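Local coordinates for protein helix-turn-helix transcriptional regulator (Pseudomonas aeruginosa, PDB 5XHX) that probably binds DNA as a LuxR-family transcriptional regulator in bacterial quorum sensing, seen here as its N-terminal ligand-binding domain without the DNA-binding helix-turn-helix part, at residues 139-144 with 168-173; 127-132 with 143-148; 38-43 with 149-154; 43-48 with 59-64. All coordinates share one frame; numbering follows the deposited sequence.

Interaction 1 of 4, residues 139-144 with 168-173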
loop_
_atom_site.group_PDB
_atom_site.type_symbol
_atom_site.label_atom_id
_atom_site.label_comp_id
_atom_site.label_asym_id
_atom_site.label_seq_id
_atom_site.Cartn_x
_atom_site.Cartn_y
_atom_site.Cartn_z
ATOM N N ARG A 139 5.099 -18.453 12.211
ATOM C CA ARG A 139 3.778 -18.018 11.794
ATOM C C ARG A 139 3.740 -17.772 10.289
ATOM O O ARG A 139 4.742 -17.383 9.681
ATOM C CB ARG A 139 3.368 -16.766 12.566
ATOM C CG ARG A 139 3.195 -17.028 14.069
ATOM C CD ARG A 139 2.780 -15.758 14.781
ATOM N NE ARG A 139 3.763 -14.722 14.516
ATOM C CZ ARG A 139 3.473 -13.437 14.337
ATOM N NH1 ARG A 139 2.212 -13.019 14.388
ATOM N NH2 ARG A 139 4.452 -12.579 14.086
ATOM N N THR A 140 2.580 -18.046 9.688
ATOM C CA THR A 140 2.358 -17.847 8.258
ATOM C C THR A 140 1.028 -17.135 8.076
ATOM O O THR A 140 -0.025 -17.678 8.439
ATOM C CB THR A 140 2.344 -19.171 7.487
ATOM O OG1 THR A 140 3.492 -19.951 7.832
ATOM C CG2 THR A 140 2.360 -18.911 5.967
ATOM N N LEU A 141 1.071 -15.925 7.522
ATOM C CA LEU A 141 -0.150 -15.203 7.179
ATOM C C LEU A 141 -0.683 -15.701 5.840
ATOM O O LEU A 141 0.052 -15.758 4.849
ATOM C CB LEU A 141 0.113 -13.697 7.130
ATOM C CG LEU A 141 -0.987 -12.787 6.577
ATOM C CD1 LEU A 141 -2.235 -12.838 7.466
ATOM C CD2 LEU A 141 -0.494 -11.345 6.491
ATOM N N CYS A 142 -1.965 -16.054 5.797
ATOM C CA CYS A 142 -2.519 -16.682 4.603
ATOM C C CYS A 142 -3.803 -15.993 4.190
ATOM O O CYS A 142 -4.647 -15.661 5.031
ATOM C CB CYS A 142 -2.797 -18.163 4.831
ATOM S SG CYS A 142 -1.330 -19.099 5.253
ATOM N N LEU A 143 -3.945 -15.787 2.890
ATOM C CA LEU A 143 -5.182 -15.302 2.309
ATOM C C LEU A 143 -5.699 -16.428 1.435
ATOM O O LEU A 143 -5.103 -16.742 0.400
ATOM C CB LEU A 143 -4.980 -14.016 1.498
ATOM C CG LEU A 143 -6.224 -13.645 0.678
ATOM C CD1 LEU A 143 -7.433 -13.359 1.600
ATOM C CD2 LEU A 143 -5.919 -12.461 -0.231
ATOM N N SER A 144 -6.790 -17.046 1.870
ATOM C CA SER A 144 -7.420 -18.119 1.119
ATOM C C SER A 144 -8.512 -17.528 0.246
ATOM O O SER A 144 -9.297 -16.701 0.711
ATOM C CB SER A 144 -8.022 -19.163 2.073
ATOM O OG SER A 144 -9.141 -19.784 1.453
ATOM N N ALA A 168 3.150 -8.007 -0.502
ATOM C CA ALA A 168 3.669 -6.814 0.164
ATOM C C ALA A 168 2.588 -6.163 1.009
ATOM O O ALA A 168 2.821 -5.781 2.166
ATOM C CB ALA A 168 4.210 -5.822 -0.874
ATOM N N LEU A 169 1.394 -6.028 0.439
ATOM C CA LEU A 169 0.258 -5.471 1.160
ATOM C C LEU A 169 -0.089 -6.311 2.384
ATOM O O LEU A 169 -0.338 -5.776 3.469
ATOM C CB LEU A 169 -0.953 -5.415 0.226
ATOM C CG LEU A 169 -1.639 -4.144 -0.233
ATOM C CD1 LEU A 169 -3.015 -4.547 -0.755
ATOM C CD2 LEU A 169 -1.746 -3.147 0.903
ATOM N N MET A 170 -0.192 -7.633 2.198
ATOM C CA MET A 170 -0.541 -8.518 3.313
ATOM C C MET A 170 0.419 -8.329 4.474
ATOM O O MET A 170 -0.001 -8.187 5.626
ATOM C CB MET A 170 -0.548 -9.980 2.848
ATOM C CG MET A 170 -1.657 -10.287 1.847
ATOM S SD MET A 170 -1.532 -11.940 1.151
ATOM C CE MET A 170 -1.545 -12.879 2.713
ATOM N N LYS A 171 1.721 -8.312 4.180
ATOM C CA LYS A 171 2.725 -8.138 5.226
ATOM C C LYS A 171 2.528 -6.810 5.953
ATOM O O LYS A 171 2.592 -6.751 7.188
ATOM C CB LYS A 171 4.128 -8.230 4.610
ATOM C CG LYS A 171 5.286 -8.115 5.603
ATOM C CD LYS A 171 5.159 -9.111 6.754
ATOM C CE LYS A 171 6.503 -9.375 7.433
ATOM N NZ LYS A 171 7.310 -10.406 6.697
ATOM N N LYS A 172 2.233 -5.738 5.208
ATOM C CA LYS A 172 2.040 -4.442 5.848
ATOM C C LYS A 172 0.754 -4.409 6.663
ATOM O O LYS A 172 0.697 -3.740 7.701
ATOM C CB LYS A 172 2.053 -3.328 4.794
ATOM C CG LYS A 172 3.434 -3.099 4.182
ATOM C CD LYS A 172 4.447 -2.774 5.277
ATOM C CE LYS A 172 5.846 -2.570 4.718
ATOM N NZ LYS A 172 6.617 -3.840 4.586
ATOM N N ARG A 173 -0.267 -5.158 6.245
ATOM C CA ARG A 173 -1.511 -5.167 7.013
ATOM C C ARG A 173 -1.310 -5.653 8.450
ATOM O O ARG A 173 -2.078 -5.257 9.331
ATOM C CB ARG A 173 -2.565 -6.003 6.273
ATOM C CG ARG A 173 -3.808 -6.374 7.076
ATOM C CD ARG A 173 -4.626 -5.170 7.551
ATOM N NE ARG A 173 -5.816 -5.604 8.283
ATOM C CZ ARG A 173 -6.859 -4.827 8.579
ATOM N NH1 ARG A 173 -6.874 -3.553 8.216
ATOM N NH2 ARG A 173 -7.900 -5.331 9.239
#
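Leu141 and Leu143, two residues apart on strand 140-144, meet Met170 of helix 168-173 in a van der Waals contact between apolar side chains, which also touch the backbone, with no hydrogen bond between the segments. The methionine chain is bent at its last torsion (chi3 56°), and this turn lays CE along the strand between the two leucines. CE rests 3.8 Å from Leu143 CB and lies equally close to the backbone, 3.8 Å from Leu143 N. On its other flank CE is 3.9 Å from Leu141 CG, while Met170 SD sits 4.0 Å from Leu143 CB.

Leu141 makes the second group of van der Waals contacts, this time against the root of the methionine and the helix backbone. With CG swung opposite the backbone N (chi1 171°), its CD2 methyl reaches 3.9 Å from Met170 CB. The same methyl lies 3.3 Å from Met170 O, so it packs snugly on the peptide itself.

The axes of strand 140-144 and helix 168-173 come no closer than 9.6 Å, and their N-to-C directions are 123° apart. Trp29 of helix 28-36 and Tyr131 and Val133 of the neighbouring strand also touch Met170. Lys172, on the far side of the helix, bonds to Glu21 O of the second subunit. This is helix-on-sheet packing, one of the layers of the alpha-beta-alpha sandwich known from LuxR-type ligand-binding domains.

Interaction 2 of 4, residues 127-132 with 143-148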
loop_
_atom_site.group_PDB
_atom_site.type_symbol
_atom_site.label_atom_id
_atom_site.label_comp_id
_atom_site.label_asym_id
_atom_site.label_seq_id
_atom_site.Cartn_x
_atom_site.Cartn_y
_atom_site.Cartn_z
ATOM N N ASP A 127 -12.870 -25.218 -5.333
ATOM C CA ASP A 127 -11.443 -24.997 -5.548
ATOM C C ASP A 127 -10.943 -23.919 -4.601
ATOM O O ASP A 127 -11.718 -23.133 -4.055
ATOM C CB ASP A 127 -11.140 -24.600 -7.010
ATOM C CG ASP A 127 -9.702 -24.912 -7.428
ATOM O OD1 ASP A 127 -8.914 -25.483 -6.624
ATOM O OD2 ASP A 127 -9.359 -24.594 -8.579
ATOM N N GLU A 128 -9.627 -23.881 -4.417
ATOM C CA GLU A 128 -9.045 -22.936 -3.479
ATOM C C GLU A 128 -7.650 -22.555 -3.944
ATOM O O GLU A 128 -6.910 -23.401 -4.454
ATOM C CB GLU A 128 -8.966 -23.530 -2.060
ATOM C CG GLU A 128 -8.781 -22.492 -0.966
ATOM C CD GLU A 128 -8.703 -23.102 0.438
ATOM O OE1 GLU A 128 -8.242 -22.401 1.385
ATOM O OE2 GLU A 128 -9.084 -24.283 0.588
ATOM N N VAL A 129 -7.286 -21.288 -3.732
ATOM C CA VAL A 129 -5.886 -20.883 -3.771
ATOM C C VAL A 129 -5.609 -20.118 -2.495
ATOM O O VAL A 129 -6.515 -19.616 -1.839
ATOM C CB VAL A 129 -5.515 -20.005 -4.990
ATOM C CG1 VAL A 129 -5.802 -20.725 -6.280
ATOM C CG2 VAL A 129 -6.262 -18.655 -4.918
ATOM N N GLN A 130 -4.329 -19.998 -2.173
ATOM C CA GLN A 130 -3.928 -19.282 -0.977
ATOM C C GLN A 130 -2.609 -18.569 -1.242
ATOM O O GLN A 130 -1.667 -19.183 -1.748
ATOM C CB GLN A 130 -3.790 -20.268 0.190
ATOM C CG GLN A 130 -3.664 -19.671 1.552
ATOM C CD GLN A 130 -3.671 -20.749 2.620
ATOM O OE1 GLN A 130 -4.713 -21.071 3.191
ATOM N NE2 GLN A 130 -2.524 -21.349 2.842
ATOM N N TYR A 131 -2.533 -17.297 -0.860
ATOM C CA TYR A 131 -1.248 -16.620 -0.702
ATOM C C TYR A 131 -0.721 -16.867 0.709
ATOM O O TYR A 131 -1.429 -16.593 1.681
ATOM C CB TYR A 131 -1.388 -15.113 -0.924
ATOM C CG TYR A 131 -1.666 -14.672 -2.358
ATOM C CD1 TYR A 131 -0.622 -14.441 -3.260
ATOM C CD2 TYR A 131 -2.966 -14.461 -2.789
ATOM C CE1 TYR A 131 -0.887 -14.003 -4.568
ATOM C CE2 TYR A 131 -3.241 -14.024 -4.069
ATOM C CZ TYR A 131 -2.203 -13.795 -4.951
ATOM O OH TYR A 131 -2.493 -13.363 -6.212
ATOM N N ASN A 132 0.519 -17.362 0.814
ATOM C CA ASN A 132 1.178 -17.669 2.089
ATOM C C ASN A 132 2.321 -16.694 2.306
ATOM O O ASN A 132 3.244 -16.643 1.485
ATOM C CB ASN A 132 1.770 -19.079 2.113
ATOM C CG ASN A 132 0.749 -20.143 2.314
ATOM O OD1 ASN A 132 -0.406 -19.980 1.937
ATOM N ND2 ASN A 132 1.162 -21.248 2.945
ATOM N N LEU A 143 -3.945 -15.787 2.890
ATOM C CA LEU A 143 -5.182 -15.302 2.309
ATOM C C LEU A 143 -5.699 -16.428 1.435
ATOM O O LEU A 143 -5.103 -16.742 0.400
ATOM C CB LEU A 143 -4.980 -14.016 1.498
ATOM C CG LEU A 143 -6.224 -13.645 0.678
ATOM C CD1 LEU A 143 -7.433 -13.359 1.600
ATOM C CD2 LEU A 143 -5.919 -12.461 -0.231
ATOM N N SER A 144 -6.790 -17.046 1.870
ATOM C CA SER A 144 -7.420 -18.119 1.119
ATOM C C SER A 144 -8.512 -17.528 0.246
ATOM O O SER A 144 -9.297 -16.701 0.711
ATOM C CB SER A 144 -8.022 -19.163 2.073
ATOM O OG SER A 144 -9.141 -19.784 1.453
ATOM N N LEU A 145 -8.546 -17.933 -1.018
ATOM C CA LEU A 145 -9.596 -17.531 -1.945
ATOM C C LEU A 145 -10.239 -18.808 -2.457
ATOM O O LEU A 145 -9.560 -19.641 -3.071
ATOM C CB LEU A 145 -9.039 -16.706 -3.112
ATOM C CG LEU A 145 -8.153 -15.504 -2.783
ATOM C CD1 LEU A 145 -7.544 -14.947 -4.079
ATOM C CD2 LEU A 145 -8.926 -14.429 -2.056
ATOM N N GLY A 146 -11.529 -18.975 -2.189
ATOM C CA GLY A 146 -12.221 -20.182 -2.612
ATOM C C GLY A 146 -13.155 -19.927 -3.775
ATOM O O GLY A 146 -13.588 -18.790 -3.980
ATOM N N SER A 147 -13.464 -20.967 -4.553
ATOM C CA SER A 147 -14.405 -20.864 -5.660
ATOM C C SER A 147 -15.332 -22.071 -5.650
ATOM O O SER A 147 -14.908 -23.185 -5.330
ATOM C CB SER A 147 -13.692 -20.797 -7.012
ATOM O OG SER A 147 -14.597 -20.532 -8.080
ATOM N N GLU A 148 -16.596 -21.839 -6.015
ATOM C CA GLU A 148 -17.499 -22.939 -6.338
ATOM C C GLU A 148 -17.216 -23.538 -7.715
ATOM O O GLU A 148 -17.649 -24.663 -7.984
ATOM C CB GLU A 148 -18.956 -22.467 -6.224
ATOM C CG GLU A 148 -19.352 -22.153 -4.769
ATOM C CD GLU A 148 -20.635 -21.340 -4.624
ATOM O OE1 GLU A 148 -21.418 -21.250 -5.594
ATOM O OE2 GLU A 148 -20.856 -20.780 -3.526
#
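Glu128 and Ser144 form the side-chain bridge of this antiparallel beta hairpin, whose strands 127-134 and 140-147 lie side by side within the five-stranded sheet of the LuxR-type domain. Glu128 is stretched out, CG opposite the backbone N (chi1 -162°), which carries its carboxylate across to the next strand. There Ser144 OG donates to OE1 from above the carboxylate plane. Gln130 is extended in the same manner on this face, and its NE2 donates to Asn132 OD1 at 2.7 Å, which ties the two amides to each other on the face that helix 86-92 packs against.

The opposite face is largely apolar where Val129, Tyr131, Leu143 and Leu145 lie, with Asp127 and Ser147 at its end. Val129 CG2 packs on Leu145 CB at 3.8 Å as the two side chains slant past each other. Leu145 CD1 comes to the edge of the Tyr131 ring, 4.4 Å from CE2. The phenol OH is held by Phe159 O of helix 153-173.

Three hydrogen-bonded pairs, Asp127-Ser147, Val129-Leu145 and Tyr131-Leu143, join the backbones. At the strand start, Asp127 OD2 binds His101, and Ser147 OG binds Pro41 O. The bridge between the strands closes with Ser144 OG 2.8 Å from Glu128 OE1.

Interaction 3 of 4, residues 38-43 with 149-154; sequences QFAPVD and SRFGAE
Phe151 and the Ala40-Pro41-Val42 turn pack together where two connecting segments meet at one end of the domain's alpha-beta sandwich: the loop leading into strand 44-50 and the loop leading into helix 153-173. Pro41 is the centre of an inverse gamma turn, with a weak bond from Val42 N to Ala40 O.

The close-packed part converges on one corner of the phenyl ring, CE1. Ala40 CB meets it at the ring edge, near the plane, at 4.1 Å. Pro41 CD lies 4.2 Å from CE1, the proline and phenylalanine side chains running alongside each other with opposite headings, and Pro41 O approaches CE1 obliquely at 3.9 Å. Phe151 N is bonded to Asp127 OD2 and the ring touches Val129, so the phenylalanine is held from the sheet side as well.

Toward solvent the contact thins to Pro41, Asp43 and Ser149, and no direct hydrogen bond spans the segments. Ser149 OG sits between its backbone N and carbonyl carbon (chi1 36°), which places it at the edge of the proline ring, 3.9 Å from Pro41 CB. Asp43 OD2 also takes the N-H of Glu148. One water bridges the two loops, 2.6 Å from Asp43 OD2 and 2.6 Å from Ser149 OG.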
loop_
_atom_site.group_PDB
_atom_site.type_symbol
_atom_site.label_atom_id
_atom_site.label_comp_id
_atom_site.label_asym_id
_atom_site.label_seq_id
_atom_site.Cartn_x
_atom_site.Cartn_y
_atom_site.Cartn_z
ATOM N N GLN A 38 -12.002 -9.426 -9.137
ATOM C CA GLN A 38 -12.243 -8.846 -10.453
ATOM C C GLN A 38 -11.558 -9.638 -11.553
ATOM O O GLN A 38 -11.964 -9.544 -12.715
ATOM C CB GLN A 38 -11.781 -7.387 -10.479
ATOM C CG GLN A 38 -12.574 -6.488 -9.538
ATOM C CD GLN A 38 -11.966 -5.108 -9.386
ATOM O OE1 GLN A 38 -11.206 -4.652 -10.244
ATOM N NE2 GLN A 38 -12.285 -4.436 -8.274
ATOM N N PHE A 39 -10.545 -10.434 -11.212
ATOM C CA PHE A 39 -9.811 -11.234 -12.185
ATOM C C PHE A 39 -10.190 -12.710 -12.167
ATOM O O PHE A 39 -9.729 -13.458 -13.034
ATOM C CB PHE A 39 -8.294 -11.124 -11.938
ATOM C CG PHE A 39 -7.793 -9.715 -11.753
ATOM C CD1 PHE A 39 -7.296 -8.990 -12.834
ATOM C CD2 PHE A 39 -7.801 -9.115 -10.498
ATOM C CE1 PHE A 39 -6.822 -7.687 -12.666
ATOM C CE2 PHE A 39 -7.334 -7.814 -10.322
ATOM C CZ PHE A 39 -6.843 -7.098 -11.407
ATOM N N ALA A 40 -10.994 -13.158 -11.205
ATOM C CA ALA A 40 -11.173 -14.587 -10.995
ATOM C C ALA A 40 -12.474 -14.810 -10.243
ATOM O O ALA A 40 -12.977 -13.896 -9.582
ATOM C CB ALA A 40 -9.986 -15.183 -10.214
ATOM N N PRO A 41 -13.065 -16.092 -10.304
ATOM C CA PRO A 41 -14.323 -16.388 -9.580
ATOM C C PRO A 41 -14.104 -16.681 -8.101
ATOM O O PRO A 41 -14.258 -17.806 -7.614
ATOM C CB PRO A 41 -14.855 -17.604 -10.342
ATOM C CG PRO A 41 -13.624 -18.315 -10.771
ATOM C CD PRO A 41 -12.656 -17.220 -11.163
ATOM N N VAL A 42 -13.762 -15.639 -7.351
ATOM C CA VAL A 42 -13.639 -15.734 -5.900
ATOM C C VAL A 42 -15.044 -15.716 -5.299
ATOM O O VAL A 42 -15.729 -14.694 -5.331
ATOM C CB VAL A 42 -12.783 -14.596 -5.339
ATOM C CG1 VAL A 42 -12.756 -14.655 -3.808
ATOM C CG2 VAL A 42 -11.368 -14.629 -5.951
ATOM N N ASP A 43 -15.474 -16.845 -4.739
ATOM C CA ASP A 43 -16.793 -16.937 -4.126
ATOM C C ASP A 43 -16.754 -16.883 -2.609
ATOM O O ASP A 43 -17.784 -16.609 -1.990
ATOM C CB ASP A 43 -17.486 -18.232 -4.551
ATOM C CG ASP A 43 -17.734 -18.286 -6.039
ATOM O OD1 ASP A 43 -18.092 -17.237 -6.605
ATOM O OD2 ASP A 43 -17.550 -19.365 -6.636
ATOM N N SER A 149 -16.468 -22.846 -8.574
ATOM C CA SER A 149 -15.936 -23.454 -9.787
ATOM C C SER A 149 -14.423 -23.664 -9.632
ATOM O O SER A 149 -13.899 -23.669 -8.510
ATOM C CB SER A 149 -16.313 -22.597 -11.006
ATOM O OG SER A 149 -16.298 -21.216 -10.698
ATOM N N ARG A 150 -13.727 -23.861 -10.745
ATOM C CA ARG A 150 -12.295 -24.127 -10.718
ATOM C C ARG A 150 -11.513 -22.886 -11.125
ATOM O O ARG A 150 -11.948 -22.115 -11.985
ATOM C CB ARG A 150 -11.936 -25.296 -11.638
ATOM C CG ARG A 150 -12.439 -26.639 -11.127
ATOM C CD ARG A 150 -12.498 -27.706 -12.212
ATOM N NE ARG A 150 -13.455 -27.379 -13.274
ATOM C CZ ARG A 150 -14.772 -27.228 -13.106
ATOM N NH1 ARG A 150 -15.334 -27.396 -11.911
ATOM N NH2 ARG A 150 -15.533 -26.916 -14.148
ATOM N N PHE A 151 -10.369 -22.685 -10.480
ATOM C CA PHE A 151 -9.405 -21.695 -10.936
ATOM C C PHE A 151 -8.572 -22.333 -12.032
ATOM O O PHE A 151 -7.911 -23.348 -11.790
ATOM C CB PHE A 151 -8.504 -21.231 -9.788
ATOM C CG PHE A 151 -9.228 -20.487 -8.702
ATOM C CD1 PHE A 151 -9.750 -19.222 -8.933
ATOM C CD2 PHE A 151 -9.361 -21.037 -7.443
ATOM C CE1 PHE A 151 -10.397 -18.533 -7.931
ATOM C CE2 PHE A 151 -10.006 -20.351 -6.429
ATOM C CZ PHE A 151 -10.517 -19.097 -6.671
ATOM N N GLY A 152 -8.626 -21.770 -13.241
ATOM C CA GLY A 152 -7.870 -22.298 -14.360
ATOM C C GLY A 152 -6.486 -21.670 -14.468
ATOM O O GLY A 152 -6.110 -20.783 -13.702
ATOM N N ALA A 153 -5.725 -22.148 -15.455
ATOM C CA ALA A 153 -4.341 -21.710 -15.602
ATOM C C ALA A 153 -4.254 -20.201 -15.770
ATOM O O ALA A 153 -3.348 -19.559 -15.227
ATOM C CB ALA A 153 -3.685 -22.415 -16.788
ATOM N N GLU A 154 -5.207 -19.616 -16.497
ATOM C CA GLU A 154 -5.212 -18.175 -16.702
ATOM C C GLU A 154 -5.399 -17.426 -15.387
ATOM O O GLU A 154 -4.788 -16.376 -15.171
ATOM C CB GLU A 154 -6.317 -17.804 -17.693
ATOM C CG GLU A 154 -6.385 -16.339 -18.024
ATOM C CD GLU A 154 -7.460 -16.044 -19.066
ATOM O OE1 GLU A 154 -7.803 -16.961 -19.849
ATOM O OE2 GLU A 154 -7.958 -14.903 -19.092
HETATM O O HOH W 1 -17.857 -19.695 -9.229
#

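Interaction 4 of 4, residues 43-48 with 59-64; sequences DNWAAL and SFMEEE
A chi1 of 53° wedges Trp45 CG between its own backbone N and carbonyl carbon, folding the indole back across strand 59-60 and the turn after it and laying the ring over Met61 CB. The result is a CH-pi contact: Met61 CB lies 3.6 Å from the centroid of the five-membered ring of Trp45, 21° off the normal. With Met61 CG opposite its backbone N (chi1 -175°), the chain continues past Trp45 NE1 and carries SD to an oblique Met-aromatic contact, 4.8 Å from the same centroid. The Phe60-Met61 peptide covers this face toward the rim, and Ser59 OG meets the indole edge in plane, 3.5 Å from CH2.

Asn44 is held through both ends of its amide. ND2 donates to the anti lone pair of Glu62 OE1 at 3.1 Å. OD1 accepts the N-H of Trp45 and also a water that in turn accepts from Glu62 N. These bonds leave little freedom to rotate the amide.

Between the backbones, Ala47 N bonds to Ser59 O at 2.7 Å and Met61 N to Trp45 O at 3.1 Å. Beyond Ala46 and Phe60 the chain leaves the sheet in a type I turn from Phe60 to Glu63. Helix 28-36 packs on Trp45. Asp43 and Asn44, at the start of the hairpin's first strand, both face Gly146 of strand 140-147 in a classic beta bulge; the whole is an antiparallel hairpin at the edge, within this chain, of the LuxR-type sheet.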
loop_
_atom_site.group_PDB
_atom_site.type_symbol
_atom_site.label_atom_id
_atom_site.label_comp_id
_atom_site.label_asym_id
_atom_site.label_seq_id
_atom_site.Cartn_x
_atom_site.Cartn_y
_atom_site.Cartn_z
ATOM N N ASP A 43 -15.474 -16.845 -4.739
ATOM C CA ASP A 43 -16.793 -16.937 -4.126
ATOM C C ASP A 43 -16.754 -16.883 -2.609
ATOM O O ASP A 43 -17.784 -16.609 -1.990
ATOM C CB ASP A 43 -17.486 -18.232 -4.551
ATOM C CG ASP A 43 -17.734 -18.286 -6.039
ATOM O OD1 ASP A 43 -18.092 -17.237 -6.605
ATOM O OD2 ASP A 43 -17.550 -19.365 -6.636
ATOM N N ASN A 44 -15.608 -17.164 -2.002
ATOM C CA ASN A 44 -15.453 -17.069 -0.559
ATOM C C ASN A 44 -13.989 -16.738 -0.293
ATOM O O ASN A 44 -13.140 -16.829 -1.186
ATOM C CB ASN A 44 -15.894 -18.372 0.135
ATOM C CG ASN A 44 -16.485 -18.136 1.535
ATOM O OD1 ASN A 44 -16.035 -17.253 2.278
ATOM N ND2 ASN A 44 -17.497 -18.940 1.904
ATOM N N TRP A 45 -13.698 -16.332 0.938
ATOM C CA TRP A 45 -12.328 -15.971 1.277
ATOM C C TRP A 45 -12.183 -15.989 2.785
ATOM O O TRP A 45 -13.165 -15.869 3.524
ATOM C CB TRP A 45 -11.945 -14.601 0.706
ATOM C CG TRP A 45 -12.900 -13.520 1.080
ATOM C CD1 TRP A 45 -13.984 -13.090 0.362
ATOM C CD2 TRP A 45 -12.874 -12.740 2.275
ATOM N NE1 TRP A 45 -14.632 -12.085 1.049
ATOM C CE2 TRP A 45 -13.974 -11.860 2.226
ATOM C CE3 TRP A 45 -12.034 -12.709 3.391
ATOM C CZ2 TRP A 45 -14.243 -10.949 3.238
ATOM C CZ3 TRP A 45 -12.312 -11.816 4.402
ATOM C CH2 TRP A 45 -13.405 -10.945 4.317
ATOM N N ALA A 46 -10.937 -16.150 3.229
ATOM C CA ALA A 46 -10.603 -16.049 4.638
ATOM C C ALA A 46 -9.165 -15.562 4.750
ATOM O O ALA A 46 -8.324 -15.894 3.913
ATOM C CB ALA A 46 -10.782 -17.396 5.349
ATOM N N ALA A 47 -8.893 -14.748 5.766
ATOM C CA ALA A 47 -7.529 -14.386 6.125
ATOM C C ALA A 47 -7.224 -14.935 7.513
ATOM O O ALA A 47 -8.012 -14.746 8.445
ATOM C CB ALA A 47 -7.323 -12.867 6.089
ATOM N N LEU A 48 -6.081 -15.602 7.655
ATOM C CA LEU A 48 -5.773 -16.290 8.903
ATOM C C LEU A 48 -4.265 -16.450 9.043
ATOM O O LEU A 48 -3.516 -16.373 8.066
ATOM C CB LEU A 48 -6.485 -17.662 8.981
ATOM C CG LEU A 48 -6.174 -18.830 8.027
ATOM C CD1 LEU A 48 -6.979 -20.103 8.431
ATOM C CD2 LEU A 48 -6.479 -18.486 6.546
ATOM N N SER A 59 -10.168 -12.531 9.465
ATOM C CA SER A 59 -11.381 -12.054 8.822
ATOM C C SER A 59 -11.814 -13.121 7.834
ATOM O O SER A 59 -10.978 -13.872 7.324
ATOM C CB SER A 59 -11.140 -10.701 8.118
ATOM O OG SER A 59 -12.319 -10.186 7.526
ATOM N N PHE A 60 -13.121 -13.210 7.593
ATOM C CA PHE A 60 -13.596 -14.129 6.572
ATOM C C PHE A 60 -14.959 -13.660 6.085
ATOM O O PHE A 60 -15.648 -12.892 6.757
ATOM C CB PHE A 60 -13.616 -15.590 7.068
ATOM C CG PHE A 60 -14.582 -15.861 8.187
ATOM C CD1 PHE A 60 -14.292 -15.468 9.486
ATOM C CD2 PHE A 60 -15.758 -16.552 7.947
ATOM C CE1 PHE A 60 -15.180 -15.738 10.526
ATOM C CE2 PHE A 60 -16.649 -16.827 8.976
ATOM C CZ PHE A 60 -16.361 -16.424 10.264
ATOM N N MET A 61 -15.317 -14.115 4.885
ATOM C CA MET A 61 -16.456 -13.539 4.173
ATOM C C MET A 61 -17.745 -13.644 4.984
ATOM O O MET A 61 -18.516 -12.684 5.066
ATOM C CB MET A 61 -16.628 -14.217 2.817
ATOM C CG MET A 61 -17.732 -13.581 1.971
ATOM S SD MET A 61 -18.040 -14.403 0.411
ATOM C CE MET A 61 -19.035 -15.811 0.917
ATOM N N GLU A 62 -17.992 -14.803 5.593
ATOM C CA GLU A 62 -19.232 -15.053 6.318
ATOM C C GLU A 62 -19.167 -14.627 7.782
ATOM O O GLU A 62 -19.996 -15.078 8.580
ATOM C CB GLU A 62 -19.605 -16.535 6.226
ATOM C CG GLU A 62 -20.025 -16.991 4.844
ATOM C CD GLU A 62 -20.352 -18.477 4.790
ATOM O OE1 GLU A 62 -19.809 -19.178 3.904
ATOM O OE2 GLU A 62 -21.138 -18.948 5.644
ATOM N N GLU A 63 -18.213 -13.772 8.152
ATOM C CA GLU A 63 -18.009 -13.453 9.559
ATOM C C GLU A 63 -19.238 -12.758 10.141
ATOM O O GLU A 63 -19.982 -12.066 9.441
ATOM C CB GLU A 63 -16.759 -12.583 9.745
ATOM C CG GLU A 63 -16.854 -11.180 9.155
ATOM C CD GLU A 63 -15.491 -10.527 8.994
ATOM O OE1 GLU A 63 -15.403 -9.518 8.275
ATOM O OE2 GLU A 63 -14.506 -11.033 9.575
ATOM N N GLU A 64 -19.449 -12.965 11.439
ATOM C CA GLU A 64 -20.611 -12.421 12.133
ATOM C C GLU A 64 -20.199 -11.598 13.351
ATOM O O GLU A 64 -20.973 -10.774 13.844
ATOM C CB GLU A 64 -21.561 -13.547 12.559
ATOM C CG GLU A 64 -22.201 -14.300 11.406
ATOM C CD GLU A 64 -23.011 -13.395 10.490
ATOM O OE1 GLU A 64 -23.400 -12.285 10.923
ATOM O OE2 GLU A 64 -23.258 -13.799 9.331
HETATM O O HOH W 2 -16.728 -17.215 4.880
#

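How the interactions relate
Strand 140-147 ties the set together. Interactions 1 and 2 share Leu143 and Ser144, their centres about 13 Å apart, and Met170 SD touches Tyr131 CB at 3.8 Å. On the strand's other side, the hairpin of interaction 4 is joined to interaction 1 by probable backbone hydrogen bonds from Cys142 N to Leu48 O and from Ser144 N to Ala46 O, both 2.8 Å. Interactions 2 and 3 adjoin, centres about 10 Å apart, through a probable hydrogen bond from Asp43 N to Gly146 O at 2.8 Å. Asp43 itself belongs to both interaction 3 and interaction 4, whose centres are about 17 Å apart. Helix 153-173 begins in interaction 3 and runs to interaction 1, with centres about 20 Å apart.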